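Fusolin (Anomala cuprea entomopoxvirus, PDB 4YN1) forms the crystalline spindles of an insect poxvirus that enhance virulence, and probably acts on chitin through a domain of the lytic polysaccharide monooxygenase family. Local coordinates at residues S116-F128 / V229-P241. Numbering follows the deposited sequence.
Sequences SWPPTVIPLENNF and VDAVFANRPGPDP. With EDO (1,2-ethanediol), chain C; EDO (1,2-ethanediol), chain E; EDO (1,2-ethanediol), chain D.
Strand 120-123 runs parallel to the end of strand 223-234, joined by a ladder of five backbone hydrogen bonds. It opens with Thr120 N to Asp230 O (2.9 Å), includes the nearly straight Ile122 N to Val232 O (2.8 Å, 175° at the hydrogen), and closes with Leu124 N, just past the strand, to Ala234 O. Apolar contacts flank the ladder on two faces. On one, Ile122 lies alongside Phe233, its CB 3.7 Å from CD1 of the ring, while the Leu124 side chain runs across that of Phe233 at about a right angle, CD2 reaching CD1 at 3.5 Å; Ile132 and Ile134 of strand 131-140 pack against this group. On the other, a chi1 of 69° turns Val232 CG1 toward Pro119 CG (3.6 Å) and Val121 CG2. The pairing adds the short strand 120-123 in parallel to strand 223-234, which pairs antiparallel with strand 209-217, within the mixed sheet of the LPMO-like beta core. Beyond the strands, polar side chains take over. The Asn127 amide grips the Arg236 backbone twice: OD1 accepts from Arg236 N (2.8 Å), and ND2 donates to Arg236 O, which lies in the amide plane. The extended Arg236 side chain brings NH1 to a lone pair of Glu125 O (2.9 Å). At the other end, Asp230 OD2 approaches Trp117 CB at 3.3 Å, its carboxylate nearly parallel to the indole; a water lies within hydrogen-bonding distance of both OD2 and Pro118 O, and Arg10 forms a salt bridge with OD1 and a cation-pi contact with Trp117.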
loop_
_atom_site.group_PDB
_atom_site.type_symbol
_atom_site.label_atom_id
_atom_site.label_comp_id
_atom_site.label_asym_id
_atom_site.label_seq_id
_atom_site.Cartn_x
_atom_site.Cartn_y
_atom_site.Cartn_z
ATOM N N SER A 116 -3.395 11.866 -3.514
ATOM C CA SER A 116 -2.219 11.678 -4.375
ATOM C C SER A 116 -1.070 10.964 -3.688
ATOM O O SER A 116 0.037 11.465 -3.643
ATOM C CB SER A 116 -1.777 13.027 -4.930
ATOM O OG SER A 116 -1.322 13.916 -3.918
ATOM N N TRP A 117 -1.324 9.750 -3.192
ATOM C CA TRP A 117 -0.281 8.929 -2.593
ATOM C C TRP A 117 0.841 8.684 -3.607
ATOM O O TRP A 117 0.576 8.251 -4.736
ATOM C CB TRP A 117 -0.851 7.592 -2.115
ATOM C CG TRP A 117 -1.664 7.735 -0.883
ATOM C CD1 TRP A 117 -3.020 7.821 -0.784
ATOM C CD2 TRP A 117 -1.147 7.920 0.443
ATOM N NE1 TRP A 117 -3.385 7.949 0.539
ATOM C CE2 TRP A 117 -2.250 8.023 1.313
ATOM C CE3 TRP A 117 0.142 7.913 0.981
ATOM C CZ2 TRP A 117 -2.096 8.054 2.702
ATOM C CZ3 TRP A 117 0.295 8.032 2.350
ATOM C CH2 TRP A 117 -0.811 8.101 3.195
ATOM N N PRO A 118 2.095 8.984 -3.247
ATOM C CA PRO A 118 3.188 8.820 -4.201
ATOM C C PRO A 118 3.431 7.370 -4.586
ATOM O O PRO A 118 3.641 6.486 -3.743
ATOM C CB PRO A 118 4.385 9.454 -3.476
ATOM C CG PRO A 118 3.727 10.476 -2.607
ATOM C CD PRO A 118 2.586 9.666 -2.035
ATOM N N PRO A 119 3.427 7.108 -5.899
ATOM C CA PRO A 119 3.597 5.728 -6.342
ATOM C C PRO A 119 5.039 5.392 -6.713
ATOM O O PRO A 119 5.869 6.258 -7.008
ATOM C CB PRO A 119 2.722 5.677 -7.609
ATOM C CG PRO A 119 2.926 7.036 -8.204
ATOM C CD PRO A 119 3.078 7.998 -7.039
ATOM N N THR A 120 5.302 4.110 -6.772
ATOM C CA THR A 120 6.510 3.573 -7.394
ATOM C C THR A 120 6.232 3.677 -8.900
ATOM O O THR A 120 5.202 3.170 -9.358
ATOM C CB THR A 120 6.749 2.136 -7.001
ATOM O OG1 THR A 120 7.201 2.120 -5.627
ATOM C CG2 THR A 120 7.771 1.434 -7.913
ATOM N N VAL A 121 7.101 4.355 -9.652
ATOM C CA VAL A 121 6.976 4.491 -11.128
ATOM C C VAL A 121 7.703 3.350 -11.819
ATOM O O VAL A 121 8.922 3.278 -11.730
ATOM C CB VAL A 121 7.496 5.872 -11.592
ATOM C CG1 VAL A 121 7.358 6.040 -13.101
ATOM C CG2 VAL A 121 6.777 6.988 -10.870
ATOM N N ILE A 122 6.950 2.475 -12.545
ATOM C CA ILE A 122 7.476 1.297 -13.238
ATOM C C ILE A 122 7.560 1.599 -14.724
ATOM O O ILE A 122 6.533 1.725 -15.381
ATOM C CB ILE A 122 6.598 0.077 -12.940
ATOM C CG1 ILE A 122 6.544 -0.161 -11.400
ATOM C CG2 ILE A 122 7.149 -1.146 -13.698
ATOM C CD1 ILE A 122 5.468 -1.065 -10.933
ATOM N N PRO A 123 8.777 1.751 -15.265
ATOM C CA PRO A 123 8.909 2.140 -16.672
ATOM C C PRO A 123 8.618 0.970 -17.580
ATOM O O PRO A 123 8.936 -0.127 -17.220
ATOM C CB PRO A 123 10.380 2.587 -16.767
ATOM C CG PRO A 123 11.068 1.750 -15.776
ATOM C CD PRO A 123 10.104 1.655 -14.613
ATOM N N LEU A 124 7.940 1.189 -18.709
ATOM C CA LEU A 124 7.643 0.117 -19.646
ATOM C C LEU A 124 8.626 0.185 -20.812
ATOM O O LEU A 124 8.912 1.262 -21.296
ATOM C CB LEU A 124 6.220 0.287 -20.225
ATOM C CG LEU A 124 5.071 0.240 -19.221
ATOM C CD1 LEU A 124 3.764 0.406 -19.887
ATOM C CD2 LEU A 124 5.063 -1.041 -18.433
ATOM N N GLU A 125 9.039 -0.940 -21.327
ATOM C CA GLU A 125 9.861 -0.944 -22.539
ATOM C C GLU A 125 8.940 -1.063 -23.765
ATOM O O GLU A 125 9.318 -0.637 -24.849
ATOM C CB GLU A 125 10.855 -2.106 -22.514
ATOM C CG GLU A 125 11.801 -2.099 -23.706
ATOM C CD GLU A 125 13.059 -2.923 -23.533
ATOM O OE1 GLU A 125 12.952 -4.087 -23.086
ATOM O OE2 GLU A 125 14.150 -2.411 -23.869
ATOM N N ASN A 126 7.718 -1.600 -23.571
ATOM C CA ASN A 126 6.720 -1.831 -24.612
ATOM C C ASN A 126 5.339 -1.456 -24.000
ATOM O O ASN A 126 4.914 -2.075 -23.019
ATOM C CB ASN A 126 6.770 -3.347 -24.984
ATOM C CG ASN A 126 5.818 -3.829 -26.037
ATOM O OD1 ASN A 126 4.786 -3.236 -26.304
ATOM N ND2 ASN A 126 6.098 -4.989 -26.613
ATOM N N ASN A 127 4.621 -0.537 -24.638
ATOM C CA ASN A 127 3.315 -0.075 -24.138
ATOM C C ASN A 127 2.128 -0.971 -24.452
ATOM O O ASN A 127 1.048 -0.732 -23.906
ATOM C CB ASN A 127 3.012 1.318 -24.653
ATOM C CG ASN A 127 4.027 2.324 -24.250
ATOM O OD1 ASN A 127 4.685 2.154 -23.243
ATOM N ND2 ASN A 127 4.181 3.387 -25.028
ATOM N N PHE A 128 2.307 -1.968 -25.325
ATOM C CA PHE A 128 1.220 -2.871 -25.753
ATOM C C PHE A 128 1.084 -4.148 -24.960
ATOM O O PHE A 128 0.083 -4.825 -25.087
ATOM C CB PHE A 128 1.401 -3.211 -27.225
ATOM C CG PHE A 128 1.207 -2.007 -28.094
ATOM C CD1 PHE A 128 2.273 -1.166 -28.390
ATOM C CD2 PHE A 128 -0.062 -1.638 -28.518
ATOM C CE1 PHE A 128 2.060 0.036 -29.079
ATOM C CE2 PHE A 128 -0.240 -0.528 -29.341
ATOM C CZ PHE A 128 0.811 0.326 -29.576
ATOM N N VAL A 229 0.067 -0.928 -1.741
ATOM C CA VAL A 229 1.267 -0.551 -2.460
ATOM C C VAL A 229 0.847 0.333 -3.630
ATOM O O VAL A 229 0.119 -0.132 -4.507
ATOM C CB VAL A 229 2.010 -1.796 -2.955
ATOM C CG1 VAL A 229 3.163 -1.413 -3.864
ATOM C CG2 VAL A 229 2.499 -2.679 -1.806
ATOM N N ASP A 230 1.271 1.612 -3.627
ATOM C CA ASP A 230 0.954 2.558 -4.693
ATOM C C ASP A 230 1.931 2.381 -5.847
ATOM O O ASP A 230 3.155 2.428 -5.659
ATOM C CB ASP A 230 0.954 4.001 -4.158
ATOM C CG ASP A 230 -0.093 4.179 -3.044
ATOM O OD1 ASP A 230 -1.294 3.983 -3.320
ATOM O OD2 ASP A 230 0.299 4.468 -1.881
ATOM N N ALA A 231 1.381 2.292 -7.063
ATOM C CA ALA A 231 2.206 2.134 -8.269
ATOM C C ALA A 231 1.569 2.762 -9.506
ATOM O O ALA A 231 0.370 3.026 -9.540
ATOM C CB ALA A 231 2.467 0.648 -8.502
ATOM N N VAL A 232 2.383 2.992 -10.507
ATOM C CA VAL A 232 1.951 3.505 -11.815
ATOM C C VAL A 232 2.970 3.074 -12.851
ATOM O O VAL A 232 4.166 3.003 -12.556
ATOM C CB VAL A 232 1.797 5.071 -11.756
ATOM C CG1 VAL A 232 3.144 5.771 -11.602
ATOM C CG2 VAL A 232 1.050 5.587 -12.972
ATOM N N PHE A 233 2.514 2.820 -14.065
ATOM C CA PHE A 233 3.403 2.511 -15.154
ATOM C C PHE A 233 3.725 3.779 -15.913
ATOM O O PHE A 233 2.852 4.621 -16.116
ATOM C CB PHE A 233 2.786 1.484 -16.116
ATOM C CG PHE A 233 2.635 0.113 -15.527
ATOM C CD1 PHE A 233 3.750 -0.639 -15.188
ATOM C CD2 PHE A 233 1.378 -0.434 -15.305
ATOM C CE1 PHE A 233 3.610 -1.915 -14.646
ATOM C CE2 PHE A 233 1.243 -1.702 -14.746
ATOM C CZ PHE A 233 2.358 -2.437 -14.429
ATOM N N ALA A 234 4.975 3.940 -16.318
ATOM C CA ALA A 234 5.343 5.045 -17.194
ATOM C C ALA A 234 5.412 4.495 -18.627
ATOM O O ALA A 234 6.307 3.717 -18.976
ATOM C CB ALA A 234 6.679 5.675 -16.779
ATOM N N ASN A 235 4.453 4.906 -19.464
ATOM C CA ASN A 235 4.406 4.495 -20.868
ATOM C C ASN A 235 5.601 5.089 -21.570
ATOM O O ASN A 235 5.993 6.214 -21.259
ATOM C CB ASN A 235 3.103 4.914 -21.536
ATOM C CG ASN A 235 1.947 4.021 -21.136
ATOM O OD1 ASN A 235 1.676 2.995 -21.752
ATOM N ND2 ASN A 235 1.286 4.336 -20.061
ATOM N N ARG A 236 6.205 4.337 -22.464
ATOM C CA ARG A 236 7.387 4.797 -23.188
ATOM C C ARG A 236 6.945 5.881 -24.179
ATOM O O ARG A 236 5.940 5.689 -24.874
ATOM C CB ARG A 236 8.008 3.632 -23.946
ATOM C CG ARG A 236 9.384 3.891 -24.466
ATOM C CD ARG A 236 9.973 2.599 -24.976
ATOM N NE ARG A 236 11.383 2.751 -25.320
ATOM C CZ ARG A 236 12.154 1.780 -25.798
ATOM N NH1 ARG A 236 11.658 0.562 -25.999
ATOM N NH2 ARG A 236 13.429 2.017 -26.081
ATOM N N PRO A 237 7.684 6.990 -24.267
ATOM C CA PRO A 237 7.309 8.054 -25.220
ATOM C C PRO A 237 7.674 7.727 -26.656
ATOM O O PRO A 237 8.405 6.776 -26.945
ATOM C CB PRO A 237 8.087 9.272 -24.713
ATOM C CG PRO A 237 9.315 8.686 -24.088
ATOM C CD PRO A 237 8.885 7.363 -23.481
ATOM N N GLY A 238 7.111 8.511 -27.569
ATOM C CA GLY A 238 7.374 8.388 -28.991
ATOM C C GLY A 238 6.318 7.626 -29.748
ATOM O O GLY A 238 5.308 7.211 -29.169
ATOM N N PRO A 239 6.499 7.517 -31.084
ATOM C CA PRO A 239 5.505 6.819 -31.902
ATOM C C PRO A 239 5.606 5.312 -31.748
ATOM O O PRO A 239 6.677 4.784 -31.468
ATOM C CB PRO A 239 5.899 7.215 -33.333
ATOM C CG PRO A 239 7.380 7.379 -33.259
ATOM C CD PRO A 239 7.624 8.009 -31.911
ATOM N N ASP A 240 4.504 4.635 -31.973
ATOM C CA ASP A 240 4.463 3.181 -31.997
ATOM C C ASP A 240 5.407 2.731 -33.144
ATOM O O ASP A 240 5.137 3.063 -34.304
ATOM C CB ASP A 240 3.018 2.715 -32.214
ATOM C CG ASP A 240 2.837 1.219 -32.456
ATOM O OD1 ASP A 240 3.822 0.473 -32.327
ATOM O OD2 ASP A 240 1.717 0.814 -32.819
ATOM N N PRO A 241 6.532 2.029 -32.851
ATOM C CA PRO A 241 7.447 1.612 -33.941
ATOM C C PRO A 241 6.785 0.784 -35.044
ATOM O O PRO A 241 7.221 0.852 -36.196
ATOM C CB PRO A 241 8.552 0.829 -33.213
ATOM C CG PRO A 241 8.468 1.250 -31.794
ATOM C CD PRO A 241 7.015 1.537 -31.541
HETATM C C1 EDO C . 0.800 6.907 -16.871
HETATM O O1 EDO C . 0.478 5.546 -17.076
HETATM C C2 EDO C . 1.251 7.537 -18.217
HETATM O O2 EDO C . 2.383 6.836 -18.744
HETATM C C1 EDO E . 6.877 -4.618 -20.146
HETATM O O1 EDO E . 6.574 -3.513 -20.999
HETATM C C2 EDO E . 7.674 -4.163 -18.914
HETATM O O2 EDO E . 8.665 -3.248 -19.336
HETATM C C1 EDO D . 1.677 14.486 -3.040
HETATM O O1 EDO D . 0.680 14.915 -2.164
HETATM C C2 EDO D . 2.951 14.105 -2.231
HETATM O O2 EDO D . 2.587 13.344 -1.080
HETATM O O HOH W 1 2.665 5.468 -1.233
HETATM O O HOH W 2 5.158 1.947 -3.978
HETATM O O HOH W 3 9.468 4.029 -20.106
#